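Local coordinates for protein eukaryotic translation initiation factor 5A-2 (Arabidopsis thaliana, PDB 3HKS) that promotes translation elongation and termination by binding the ribosome between its exit and peptidyl sites and rescuing ribosomes stalled on polyproline and similar motifs, at residues V49-T54 with H66-D71. Residues are numbered along the deposited sequence; the frame is centred on the assembly and turned at random.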
loop_
_atom_site.group_PDB
_atom_site.type_symbol
_atom_site.label_atom_id
_atom_site.label_comp_id
_atom_site.label_asym_id
_atom_site.label_seq_id
_atom_site.Cartn_x
_atom_site.Cartn_y
_atom_site.Cartn_z
ATOM N N VAL A 49 3.988 10.316 2.777
ATOM C CA VAL A 49 4.663 11.565 3.133
ATOM C C VAL A 49 5.069 11.571 4.614
ATOM O O VAL A 49 4.210 11.466 5.506
ATOM C CB VAL A 49 3.798 12.825 2.780
ATOM C CG1 VAL A 49 4.535 14.107 3.163
ATOM C CG2 VAL A 49 3.461 12.844 1.293
ATOM N N VAL A 50 6.374 11.704 4.853
ATOM C CA VAL A 50 6.938 11.748 6.212
ATOM C C VAL A 50 7.430 13.150 6.644
ATOM O O VAL A 50 7.483 13.455 7.840
ATOM C CB VAL A 50 8.052 10.648 6.443
ATOM C CG1 VAL A 50 7.451 9.230 6.362
ATOM C CG2 VAL A 50 9.219 10.801 5.467
ATOM N N GLU A 51 7.759 14.005 5.676
ATOM C CA GLU A 51 8.163 15.386 5.969
ATOM C C GLU A 51 7.626 16.354 4.908
ATOM O O GLU A 51 7.738 16.095 3.711
ATOM C CB GLU A 51 9.701 15.501 6.059
ATOM C CG GLU A 51 10.362 14.565 7.106
ATOM C CD GLU A 51 11.894 14.485 7.003
ATOM O OE1 GLU A 51 12.452 13.369 7.180
ATOM O OE2 GLU A 51 12.538 15.537 6.758
ATOM N N VAL A 52 7.040 17.463 5.357
ATOM C CA VAL A 52 6.664 18.563 4.466
ATOM C C VAL A 52 7.280 19.851 4.985
ATOM O O VAL A 52 7.099 20.199 6.157
ATOM C CB VAL A 52 5.124 18.801 4.416
ATOM C CG1 VAL A 52 4.782 19.884 3.379
ATOM C CG2 VAL A 52 4.363 17.507 4.126
ATOM N N SER A 53 7.997 20.560 4.111
ATOM C CA SER A 53 8.399 21.939 4.406
ATOM C C SER A 53 8.147 22.889 3.223
ATOM O O SER A 53 7.995 22.454 2.075
ATOM C CB SER A 53 9.855 22.012 4.888
ATOM O OG SER A 53 10.763 21.577 3.900
ATOM N N THR A 54 8.083 24.182 3.506
ATOM C CA THR A 54 7.823 25.170 2.460
ATOM C C THR A 54 8.957 26.176 2.386
ATOM O O THR A 54 9.670 26.385 3.373
ATOM C CB THR A 54 6.483 25.913 2.679
ATOM O OG1 THR A 54 6.476 26.504 3.976
ATOM C CG2 THR A 54 5.286 24.955 2.555
ATOM N N HIS A 66 8.283 21.173 -0.213
ATOM C CA HIS A 66 9.403 20.248 -0.285
ATOM C C HIS A 66 8.971 18.956 0.405
ATOM O O HIS A 66 8.722 18.944 1.607
ATOM C CB HIS A 66 10.641 20.849 0.422
ATOM C CG HIS A 66 11.059 22.191 -0.105
ATOM N ND1 HIS A 66 12.343 22.459 -0.528
ATOM C CD2 HIS A 66 10.357 23.337 -0.293
ATOM C CE1 HIS A 66 12.415 23.708 -0.952
ATOM N NE2 HIS A 66 11.223 24.262 -0.823
ATOM N N PHE A 67 8.885 17.872 -0.357
ATOM C CA PHE A 67 8.408 16.589 0.183
ATOM C C PHE A 67 9.524 15.591 0.428
ATOM O O PHE A 67 10.401 15.404 -0.421
ATOM C CB PHE A 67 7.375 15.950 -0.756
ATOM C CG PHE A 67 6.138 16.773 -0.930
ATOM C CD1 PHE A 67 5.265 16.968 0.125
ATOM C CD2 PHE A 67 5.856 17.376 -2.147
ATOM C CE1 PHE A 67 4.125 17.746 -0.027
ATOM C CE2 PHE A 67 4.706 18.152 -2.311
ATOM C CZ PHE A 67 3.846 18.335 -1.254
ATOM N N VAL A 68 9.473 14.940 1.587
ATOM C CA VAL A 68 10.218 13.690 1.798
ATOM C C VAL A 68 9.172 12.587 1.994
ATOM O O VAL A 68 8.271 12.724 2.815
ATOM C CB VAL A 68 11.203 13.761 3.013
ATOM C CG1 VAL A 68 12.024 12.479 3.124
ATOM C CG2 VAL A 68 12.137 14.971 2.890
ATOM N N ALA A 69 9.291 11.505 1.233
ATOM C CA ALA A 69 8.279 10.453 1.259
ATOM C C ALA A 69 8.896 9.060 1.158
ATOM O O ALA A 69 9.995 8.905 0.631
ATOM C CB ALA A 69 7.231 10.685 0.141
ATOM N N ILE A 70 8.193 8.045 1.658
ATOM C CA ILE A 70 8.735 6.672 1.678
ATOM C C ILE A 70 7.912 5.729 0.796
ATOM O O ILE A 70 6.705 5.568 1.007
ATOM C CB ILE A 70 8.830 6.111 3.140
ATOM C CG1 ILE A 70 9.623 7.062 4.061
ATOM C CG2 ILE A 70 9.398 4.669 3.159
ATOM C CD1 ILE A 70 11.089 7.221 3.732
ATOM N N ASP A 71 8.563 5.125 -0.197
ATOM C CA ASP A 71 7.909 4.151 -1.078
ATOM C C ASP A 71 7.211 3.084 -0.223
ATOM O O ASP A 71 7.863 2.436 0.604
ATOM C CB ASP A 71 8.947 3.515 -1.997
ATOM C CG ASP A 71 8.336 2.623 -3.049
ATOM O OD1 ASP A 71 7.466 1.781 -2.721
ATOM O OD2 ASP A 71 8.748 2.748 -4.220
HETATM O O HOH W 1 10.978 18.490 3.476
#
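Val49, Val52, Phe67 and Ala69 form the inner face of an antiparallel beta hairpin in the SH3-like N-terminal domain of eIF-5A. The loop between the two strands carries Lys59, probably the residue converted to hypusine, unmodified in this structure. Phe67 lies alongside Val52, pointing the same way, and its CE1 is 4.1 Å from Val52 CG1. Val49 CG1 approaches the same ring, 4.2 Å from Phe67 CD1. Ile34 and Ile40 also touch both Val49 and Phe67 and continue this core. On the other face Glu51 and Val68 stand side by side. The extended Glu51 chain runs along Val68, with Glu51 CB 3.8 Å from Val68 CB.

A classic beta bulge interrupts the pairing between Val49 and Glu51. Val50 and Glu51 both donate their N-H to Val68 O, so one carbonyl holds two donors. Val50 is the extra residue, and its CG1 packs on Ile70 CG1 at 3.8 Å. Beyond the bulge the pairing is regular. Val68 N returns a nearly straight bond to Glu51 O (176°).

Ser53 and His66 form the polar end as a hydrogen-bonded pair. The His66 ring has its edge near Ser53 O, while its NE2 is hydrogen-bonded to Ser55 OG. Ser53 OG sits between its backbone N and carbonyl carbon (chi1 63°), on the His66 side chain's face of the sheet. A water there lies 3.1 Å from Ser53 OG and donates a hydrogen bond to His66 O at 3.0 Å.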